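RNA 2'-o-ribose methyltransferase (Thermus thermophilus, PDB 1IPA) probably transfers a methyl group from S-adenosylmethionine to the 2'-hydroxyl of a ribose in RNA, using a C-terminal domain with a deep trefoil knot. Local coordinates at residues Ala34-Glu38 / Glu60-Val64; Glu48-Glu54 / Leu74-Ser80; Glu109-Ser113 / Ala142-Leu146. All coordinates share one frame; numbering follows the deposited sequence.

Interaction 1 (Ala34-Glu38 / Glu60-Val64)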
loop_
_atom_site.group_PDB
_atom_site.type_symbol
_atom_site.label_atom_id
_atom_site.label_comp_id
_atom_site.label_asym_id
_atom_site.label_seq_id
_atom_site.Cartn_x
_atom_site.Cartn_y
_atom_site.Cartn_z
ATOM N N ALA A 34 -11.025 -7.098 -10.328
ATOM C CA ALA A 34 -10.351 -7.575 -11.529
ATOM C C ALA A 34 -8.963 -6.978 -11.740
ATOM O O ALA A 34 -8.043 -7.671 -12.200
ATOM C CB ALA A 34 -11.215 -7.304 -12.744
ATOM N N ARG A 35 -8.796 -5.697 -11.422
ATOM C CA ARG A 35 -7.481 -5.093 -11.613
ATOM C C ARG A 35 -6.505 -5.570 -10.538
ATOM O O ARG A 35 -5.360 -5.907 -10.843
ATOM C CB ARG A 35 -7.555 -3.562 -11.613
ATOM C CG ARG A 35 -6.296 -2.930 -12.199
ATOM C CD ARG A 35 -6.108 -3.397 -13.635
ATOM N NE ARG A 35 -4.713 -3.561 -14.027
ATOM C CZ ARG A 35 -3.937 -2.598 -14.522
ATOM N NH1 ARG A 35 -4.411 -1.367 -14.696
ATOM N NH2 ARG A 35 -2.680 -2.874 -14.860
ATOM N N GLU A 36 -6.954 -5.596 -9.285
ATOM C CA GLU A 36 -6.102 -6.066 -8.197
ATOM C C GLU A 36 -5.659 -7.498 -8.496
ATOM O O GLU A 36 -4.491 -7.830 -8.366
ATOM C CB GLU A 36 -6.845 -6.032 -6.859
ATOM C CG GLU A 36 -7.161 -4.639 -6.336
ATOM C CD GLU A 36 -8.117 -3.876 -7.240
ATOM O OE1 GLU A 36 -8.919 -4.523 -7.952
ATOM O OE2 GLU A 36 -8.074 -2.628 -7.228
ATOM N N ILE A 37 -6.602 -8.341 -8.906
ATOM C CA ILE A 37 -6.286 -9.727 -9.230
ATOM C C ILE A 37 -5.252 -9.793 -10.356
ATOM O O ILE A 37 -4.311 -10.588 -10.302
ATOM C CB ILE A 37 -7.556 -10.502 -9.652
ATOM C CG1 ILE A 37 -8.450 -10.733 -8.430
ATOM C CG2 ILE A 37 -7.179 -11.810 -10.308
ATOM C CD1 ILE A 37 -9.834 -11.250 -8.752
ATOM N N GLU A 38 -5.410 -8.947 -11.366
ATOM C CA GLU A 38 -4.472 -8.950 -12.481
ATOM C C GLU A 38 -3.068 -8.555 -12.055
ATOM O O GLU A 38 -2.099 -9.233 -12.397
ATOM C CB GLU A 38 -4.937 -8.014 -13.584
ATOM C CG GLU A 38 -4.101 -8.140 -14.831
ATOM C CD GLU A 38 -4.543 -7.190 -15.906
ATOM O OE1 GLU A 38 -4.527 -5.970 -15.636
ATOM O OE2 GLU A 38 -4.908 -7.661 -17.011
ATOM N N GLU A 60 -14.050 -5.649 -18.020
ATOM C CA GLU A 60 -12.729 -5.812 -17.430
ATOM C C GLU A 60 -12.647 -7.115 -16.648
ATOM O O GLU A 60 -11.703 -7.884 -16.811
ATOM C CB GLU A 60 -12.399 -4.625 -16.523
ATOM C CG GLU A 60 -11.110 -4.802 -15.738
ATOM C CD GLU A 60 -10.605 -3.507 -15.127
ATOM O OE1 GLU A 60 -11.441 -2.660 -14.735
ATOM O OE2 GLU A 60 -9.368 -3.346 -15.030
ATOM N N GLU A 61 -13.641 -7.365 -15.804
ATOM C CA GLU A 61 -13.666 -8.592 -15.024
ATOM C C GLU A 61 -13.714 -9.804 -15.946
ATOM O O GLU A 61 -13.241 -10.883 -15.599
ATOM C CB GLU A 61 -14.879 -8.598 -14.095
ATOM C CG GLU A 61 -14.692 -7.752 -12.864
ATOM C CD GLU A 61 -15.988 -7.512 -12.127
ATOM O OE1 GLU A 61 -15.942 -7.024 -10.983
ATOM O OE2 GLU A 61 -17.057 -7.803 -12.694
ATOM N N GLN A 62 -14.281 -9.609 -17.132
ATOM C CA GLN A 62 -14.399 -10.682 -18.109
ATOM C C GLN A 62 -13.052 -11.026 -18.753
ATOM O O GLN A 62 -12.741 -12.201 -18.957
ATOM C CB GLN A 62 -15.413 -10.290 -19.190
ATOM C CG GLN A 62 -15.969 -11.468 -19.980
ATOM C CD GLN A 62 -16.788 -12.423 -19.115
ATOM O OE1 GLN A 62 -17.772 -12.022 -18.480
ATOM N NE2 GLN A 62 -16.387 -13.695 -19.091
ATOM N N GLN A 63 -12.252 -10.013 -19.075
ATOM C CA GLN A 63 -10.956 -10.278 -19.685
ATOM C C GLN A 63 -9.964 -10.823 -18.664
ATOM O O GLN A 63 -9.037 -11.546 -19.027
ATOM C CB GLN A 63 -10.397 -9.026 -20.383
ATOM C CG GLN A 63 -10.121 -7.808 -19.505
ATOM C CD GLN A 63 -8.730 -7.809 -18.879
ATOM O OE1 GLN A 63 -7.777 -8.339 -19.447
ATOM N NE2 GLN A 63 -8.608 -7.186 -17.714
ATOM N N VAL A 64 -10.153 -10.483 -17.392
ATOM C CA VAL A 64 -9.269 -10.995 -16.350
ATOM C C VAL A 64 -9.661 -12.448 -16.119
ATOM O O VAL A 64 -8.804 -13.313 -15.957
ATOM C CB VAL A 64 -9.416 -10.235 -15.013
ATOM C CG1 VAL A 64 -8.509 -10.863 -13.963
ATOM C CG2 VAL A 64 -9.049 -8.780 -15.199
#
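Ala34 meets Val64 and Glu61 where two helices run side by side, their segment axes 9.4 Å apart at closest approach and inclined by 27°. The apolar part centres on the methyl of Ala34, which points at the other helix. Its CB lies 3.5 Å from CG of Glu61 and 3.6 Å from CG2 of Val64, and the small residue lets the two backbones come together, Ala34 CA standing 4.9 Å from Glu61 CA. Val64 works with both branches: CG2 packs against the Ala34 methyl and Ala34 O, while CG1, anti to its own backbone N (chi1 178°), lies 4.0 Å from CG2 of Ile37. Cutting Val64 back to an alanine is likely to open a gap beside Ala34 and leave CG2 of Ile37 without its partner on this helix.

The polar part is looser, with Arg35, Glu38 and Glu60 along the outer edge. The carboxylate of Glu60 reaches across to the aliphatic stem of Arg35, with OE2 of Glu60 3.5 Å from CD of Arg35. The guanidinium itself is turned along its own helix, where Arg35 NE forms a salt bridge of 2.9 Å with Glu38 OE1. Glu61, by contrast, is buried; its carboxylate leads out of this contact, and OE1 accepts a hydrogen bond from Gly95 N.

Both helices, 34-42 and 59-66, belong to the N-terminal domain with the eL30-like fold. They cover the mixed sheet together: Ile37 rests on Ile31 of strand 28-32 and on Ala98, and Ile37 and Val64 share Leu96 of strand 96-101.

Interaction 2 (Glu48-Glu54 / Leu74-Ser80)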
loop_
_atom_site.group_PDB
_atom_site.type_symbol
_atom_site.label_atom_id
_atom_site.label_comp_id
_atom_site.label_asym_id
_atom_site.label_seq_id
_atom_site.Cartn_x
_atom_site.Cartn_y
_atom_site.Cartn_z
ATOM N N GLU A 48 -5.596 -19.914 -6.348
ATOM C CA GLU A 48 -6.095 -21.278 -6.194
ATOM C C GLU A 48 -7.528 -21.397 -6.690
ATOM O O GLU A 48 -7.917 -22.424 -7.245
ATOM C CB GLU A 48 -5.996 -21.735 -4.746
ATOM C CG GLU A 48 -4.576 -21.738 -4.235
ATOM C CD GLU A 48 -4.408 -22.569 -2.987
ATOM O OE1 GLU A 48 -5.254 -22.441 -2.080
ATOM O OE2 GLU A 48 -3.425 -23.342 -2.920
ATOM N N GLN A 49 -8.314 -20.349 -6.490
ATOM C CA GLN A 49 -9.683 -20.365 -6.965
ATOM C C GLN A 49 -10.245 -18.968 -7.165
ATOM O O GLN A 49 -9.770 -18.005 -6.571
ATOM C CB GLN A 49 -10.584 -21.166 -6.020
ATOM C CG GLN A 49 -10.756 -20.604 -4.637
ATOM C CD GLN A 49 -11.663 -21.478 -3.796
ATOM O OE1 GLN A 49 -11.479 -22.692 -3.732
ATOM N NE2 GLN A 49 -12.647 -20.869 -3.145
ATOM N N ALA A 50 -11.253 -18.872 -8.024
ATOM C CA ALA A 50 -11.886 -17.599 -8.309
ATOM C C ALA A 50 -13.388 -17.695 -8.142
ATOM O O ALA A 50 -14.011 -18.645 -8.606
ATOM C CB ALA A 50 -11.553 -17.156 -9.724
ATOM N N LEU A 51 -13.966 -16.712 -7.467
ATOM C CA LEU A 51 -15.405 -16.675 -7.280
ATOM C C LEU A 51 -15.944 -15.697 -8.314
ATOM O O LEU A 51 -15.286 -14.703 -8.630
ATOM C CB LEU A 51 -15.758 -16.217 -5.864
ATOM C CG LEU A 51 -15.720 -17.308 -4.791
ATOM C CD1 LEU A 51 -14.336 -17.935 -4.700
ATOM C CD2 LEU A 51 -16.121 -16.700 -3.460
ATOM N N VAL A 52 -17.133 -15.988 -8.838
ATOM C CA VAL A 52 -17.757 -15.162 -9.866
ATOM C C VAL A 52 -19.230 -14.865 -9.595
ATOM O O VAL A 52 -19.987 -15.761 -9.237
ATOM C CB VAL A 52 -17.658 -15.860 -11.227
ATOM C CG1 VAL A 52 -18.278 -14.990 -12.311
ATOM C CG2 VAL A 52 -16.207 -16.176 -11.537
ATOM N N TRP A 53 -19.622 -13.606 -9.773
ATOM C CA TRP A 53 -21.006 -13.160 -9.582
ATOM C C TRP A 53 -21.913 -13.933 -10.541
ATOM O O TRP A 53 -21.684 -13.953 -11.755
ATOM C CB TRP A 53 -21.091 -11.654 -9.872
ATOM C CG TRP A 53 -22.472 -11.016 -9.949
ATOM C CD1 TRP A 53 -22.854 -9.998 -10.796
ATOM C CD2 TRP A 53 -23.609 -11.275 -9.110
ATOM N NE1 TRP A 53 -24.148 -9.612 -10.533
ATOM C CE2 TRP A 53 -24.635 -10.376 -9.504
ATOM C CE3 TRP A 53 -23.862 -12.171 -8.065
ATOM C CZ2 TRP A 53 -25.887 -10.354 -8.888
ATOM C CZ3 TRP A 53 -25.111 -12.148 -7.453
ATOM C CH2 TRP A 53 -26.107 -11.245 -7.866
ATOM N N GLU A 54 -22.935 -14.577 -9.988
ATOM C CA GLU A 54 -23.881 -15.346 -10.787
ATOM C C GLU A 54 -24.597 -14.415 -11.767
ATOM O O GLU A 54 -25.072 -14.849 -12.817
ATOM C CB GLU A 54 -24.894 -16.035 -9.873
ATOM C CG GLU A 54 -25.849 -15.082 -9.193
ATOM C CD GLU A 54 -26.665 -15.743 -8.101
ATOM O OE1 GLU A 54 -26.749 -16.992 -8.100
ATOM O OE2 GLU A 54 -27.233 -15.012 -7.253
ATOM N N LEU A 74 -7.235 -24.429 -11.099
ATOM C CA LEU A 74 -7.986 -23.221 -10.658
ATOM C C LEU A 74 -9.483 -23.507 -10.613
ATOM O O LEU A 74 -10.153 -23.507 -11.644
ATOM C CB LEU A 74 -7.720 -22.056 -11.615
ATOM C CG LEU A 74 -8.305 -20.705 -11.200
ATOM C CD1 LEU A 74 -7.605 -20.216 -9.945
ATOM C CD2 LEU A 74 -8.138 -19.699 -12.319
ATOM N N ALA A 75 -10.004 -23.753 -9.418
ATOM C CA ALA A 75 -11.425 -24.029 -9.258
ATOM C C ALA A 75 -12.219 -22.726 -9.250
ATOM O O ALA A 75 -11.811 -21.742 -8.634
ATOM C CB ALA A 75 -11.668 -24.805 -7.962
ATOM N N LEU A 76 -13.353 -22.722 -9.941
ATOM C CA LEU A 76 -14.198 -21.537 -10.008
ATOM C C LEU A 76 -15.485 -21.778 -9.226
ATOM O O LEU A 76 -15.921 -22.918 -9.071
ATOM C CB LEU A 76 -14.522 -21.212 -11.465
ATOM C CG LEU A 76 -13.289 -21.177 -12.381
ATOM C CD1 LEU A 76 -13.715 -21.088 -13.840
ATOM C CD2 LEU A 76 -12.398 -20.003 -11.996
ATOM N N LEU A 77 -16.078 -20.703 -8.724
ATOM C CA LEU A 77 -17.316 -20.782 -7.961
ATOM C C LEU A 77 -18.303 -19.717 -8.419
ATOM O O LEU A 77 -18.026 -18.522 -8.327
ATOM C CB LEU A 77 -17.057 -20.573 -6.463
ATOM C CG LEU A 77 -16.559 -21.682 -5.529
ATOM C CD1 LEU A 77 -17.542 -22.843 -5.556
ATOM C CD2 LEU A 77 -15.166 -22.136 -5.939
ATOM N N GLU A 78 -19.449 -20.146 -8.928
ATOM C CA GLU A 78 -20.468 -19.200 -9.338
ATOM C C GLU A 78 -21.087 -18.854 -7.992
ATOM O O GLU A 78 -21.594 -19.727 -7.290
ATOM C CB GLU A 78 -21.475 -19.872 -10.267
ATOM C CG GLU A 78 -22.437 -18.922 -10.950
ATOM C CD GLU A 78 -23.119 -19.564 -12.144
ATOM O OE1 GLU A 78 -23.758 -20.629 -11.966
ATOM O OE2 GLU A 78 -23.009 -19.006 -13.259
ATOM N N VAL A 79 -21.038 -17.578 -7.632
ATOM C CA VAL A 79 -21.518 -17.136 -6.334
ATOM C C VAL A 79 -22.578 -16.033 -6.358
ATOM O O VAL A 79 -22.731 -15.326 -7.352
ATOM C CB VAL A 79 -20.294 -16.685 -5.500
ATOM C CG1 VAL A 79 -20.707 -15.779 -4.377
ATOM C CG2 VAL A 79 -19.571 -17.908 -4.962
ATOM N N SER A 80 -23.302 -15.894 -5.249
ATOM C CA SER A 80 -24.341 -14.880 -5.118
ATOM C C SER A 80 -23.768 -13.577 -4.567
ATOM O O SER A 80 -22.647 -13.541 -4.044
ATOM C CB SER A 80 -25.459 -15.375 -4.192
ATOM O OG SER A 80 -25.096 -15.263 -2.825
#
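Leu51 and Leu77 lie side by side on one face of a parallel strand pair, with Gln49 and Ala75 on that face too. From the base of Leu51 outward, CB stands 4.1 Å from Leu77 O. CG, set anti to the carbonyl carbon (chi1 -83°), is the main touching atom: it lies 3.9 Å from CB of Leu77 and equally close to CG2 of Val79. At the tip the branches part, CD1 staying 4.2 Å from CB of Leu77 and CD2 going to CG2 of Val79 at 4.0 Å. The leucine thus lies alongside Leu77 and crosses Val79 obliquely. On the other face, Ala50 CB meets Leu76 CD2.

Between the strands the backbones are bonded in the parallel manner, Ala50 and Val52 each giving an N-H and a C=O to residues either side of their partners. The straightest bond is Val79 N to Val52 O, with an angle of 176° at the hydrogen. At the end of the pair Glu54 N donates to Val79 O, against which the edge of the Trp53 indole also lies, its CE3 3.4 Å away.

Strand 47-53 is flanked on its other side by antiparallel strand 96-101, and 75-79 by the short strand 2-3. Helix 81-87 covers the Leu51 face through Leu87 and Leu84. In this beta-alpha-beta unit of the eL30-like domain, the connecting helix 59-66 packs Tyr65 against Val52 and Leu76.

Interaction 3 (Glu109-Ser113 / Ala142-Leu146); sequences EYRPS and AEAVL
Tyr110 and Ser113 clasp the carboxylate of Glu143, tying the loop between strands 96-101 and 117-122 to the residue just before strand 144-148 in the parallel, Rossmann-like sheet of the knotted SPOUT-type methyltransferase domain. Three hydrogen bonds make up the polar side. Glu143 OE2 takes the hydroxyl of Tyr110 at 2.6 Å, coming from above the carboxylate plane, 44° out of it, and also a weak bond from Ser113 N at 3.3 Å. The other oxygen, Glu143 OE1, is met by Ser113 OG at a modelled 2.5 Å, a shortness that is doubtful. Both carboxylate oxygens are therefore engaged, which should hinder rotation of the group about its last bond. The glutamate gets there by stretching out fully, CG anti to the backbone N (chi1 -169°) and the chain straight beyond it, and its carboxylate stands nearly upright to the Tyr110 ring, the planes 82° apart. OE2 lies at the ring edge, in its plane.

The apolar side is smaller. Pro112 of the same loop leans on Ile118 of strand 117-122 and on Trp182 of helix 176-185, and its N lies over one face of the tyrosine ring, toward the rim. The Tyr110 side chain also touches Ile118, and Arg170 as well. Across the contact, CE2 of Tyr110 lies 3.8 Å from CB of Ala144.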
loop_
_atom_site.group_PDB
_atom_site.type_symbol
_atom_site.label_atom_id
_atom_site.label_comp_id
_atom_site.label_asym_id
_atom_site.label_seq_id
_atom_site.Cartn_x
_atom_site.Cartn_y
_atom_site.Cartn_z
ATOM N N GLU A 109 17.855 -8.204 0.711
ATOM C CA GLU A 109 18.126 -6.904 1.300
ATOM C C GLU A 109 18.047 -5.806 0.255
ATOM O O GLU A 109 18.129 -6.067 -0.945
ATOM C CB GLU A 109 19.497 -6.909 1.970
ATOM C CG GLU A 109 20.620 -7.339 1.064
ATOM C CD GLU A 109 21.897 -7.593 1.832
ATOM O OE1 GLU A 109 22.287 -6.724 2.641
ATOM O OE2 GLU A 109 22.513 -8.661 1.626
ATOM N N TYR A 110 17.893 -4.573 0.724
ATOM C CA TYR A 110 17.757 -3.429 -0.161
ATOM C C TYR A 110 18.782 -2.325 0.061
ATOM O O TYR A 110 19.065 -1.940 1.195
ATOM C CB TYR A 110 16.346 -2.858 -0.009
ATOM C CG TYR A 110 16.107 -1.521 -0.674
ATOM C CD1 TYR A 110 16.241 -1.366 -2.052
ATOM C CD2 TYR A 110 15.722 -0.413 0.080
ATOM C CE1 TYR A 110 15.995 -0.139 -2.661
ATOM C CE2 TYR A 110 15.476 0.813 -0.515
ATOM C CZ TYR A 110 15.613 0.946 -1.883
ATOM O OH TYR A 110 15.375 2.165 -2.468
ATOM N N ARG A 111 19.339 -1.833 -1.043
ATOM C CA ARG A 111 20.301 -0.736 -1.027
ATOM C C ARG A 111 19.862 0.269 -2.084
ATOM O O ARG A 111 19.745 -0.057 -3.269
ATOM C CB ARG A 111 21.734 -1.219 -1.312
ATOM C CG ARG A 111 21.855 -2.497 -2.129
ATOM C CD ARG A 111 21.467 -2.327 -3.593
ATOM N NE ARG A 111 21.408 -3.624 -4.267
ATOM C CZ ARG A 111 20.503 -4.562 -4.000
ATOM N NH1 ARG A 111 19.570 -4.347 -3.078
ATOM N NH2 ARG A 111 20.541 -5.727 -4.637
ATOM N N PRO A 112 19.605 1.513 -1.662
ATOM C CA PRO A 112 19.170 2.579 -2.567
ATOM C C PRO A 112 20.057 2.788 -3.788
ATOM O O PRO A 112 21.280 2.845 -3.678
ATOM C CB PRO A 112 19.132 3.808 -1.657
ATOM C CG PRO A 112 20.163 3.492 -0.612
ATOM C CD PRO A 112 19.890 2.045 -0.319
ATOM N N SER A 113 19.433 2.903 -4.954
ATOM C CA SER A 113 20.172 3.130 -6.184
ATOM C C SER A 113 20.398 4.640 -6.330
ATOM O O SER A 113 19.764 5.433 -5.642
ATOM C CB SER A 113 19.381 2.593 -7.378
ATOM O OG SER A 113 18.216 3.362 -7.607
ATOM N N ALA A 142 8.277 6.398 -6.581
ATOM C CA ALA A 142 9.175 6.088 -5.487
ATOM C C ALA A 142 9.784 4.706 -5.698
ATOM O O ALA A 142 9.156 3.817 -6.279
ATOM C CB ALA A 142 8.428 6.125 -4.181
ATOM N N GLU A 143 11.007 4.534 -5.220
ATOM C CA GLU A 143 11.698 3.259 -5.334
ATOM C C GLU A 143 11.311 2.355 -4.165
ATOM O O GLU A 143 11.340 1.130 -4.268
ATOM C CB GLU A 143 13.210 3.490 -5.333
ATOM C CG GLU A 143 14.022 2.270 -5.713
ATOM C CD GLU A 143 15.504 2.547 -5.720
ATOM O OE1 GLU A 143 15.956 3.333 -6.572
ATOM O OE2 GLU A 143 16.220 1.989 -4.868
ATOM N N ALA A 144 10.939 2.960 -3.048
ATOM C CA ALA A 144 10.559 2.176 -1.891
ATOM C C ALA A 144 9.838 3.007 -0.858
ATOM O O ALA A 144 9.983 4.227 -0.810
ATOM C CB ALA A 144 11.802 1.547 -1.257
ATOM N N VAL A 145 9.058 2.329 -0.029
ATOM C CA VAL A 145 8.343 2.988 1.051
ATOM C C VAL A 145 8.791 2.311 2.319
ATOM O O VAL A 145 8.579 1.114 2.502
ATOM C CB VAL A 145 6.819 2.830 0.937
ATOM C CG1 VAL A 145 6.149 3.421 2.170
ATOM C CG2 VAL A 145 6.321 3.523 -0.312
ATOM N N LEU A 146 9.438 3.063 3.192
ATOM C CA LEU A 146 9.887 2.484 4.434
ATOM C C LEU A 146 8.905 2.912 5.497
ATOM O O LEU A 146 8.754 4.102 5.777
ATOM C CB LEU A 146 11.302 2.961 4.776
ATOM C CG LEU A 146 12.323 2.750 3.661
ATOM C CD1 LEU A 146 13.700 3.165 4.152
ATOM C CD2 LEU A 146 12.318 1.287 3.226
#

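Overall arrangement
Interactions 1 and 2 belong to the N-terminal eL30-like domain, with centres 13 Å apart, and their segments alternate along the chain: helix 34-42, strand 47-53, helix 59-66, strand 75-79. One joins the helices that pack on a sheet, the other joins two strands within it. Both are partly buried, but interaction 1 is held by methyl contacts with a charged outer edge, whereas interaction 2 rests on backbone hydrogen bonds and leucine packing. Interaction 3 stands apart, its centre about 37 Å from that of interaction 2 and beyond the chain's centre. There a surface loop is fastened to the methyltransferase sheet mainly by hydrogen bonds to one carboxylate.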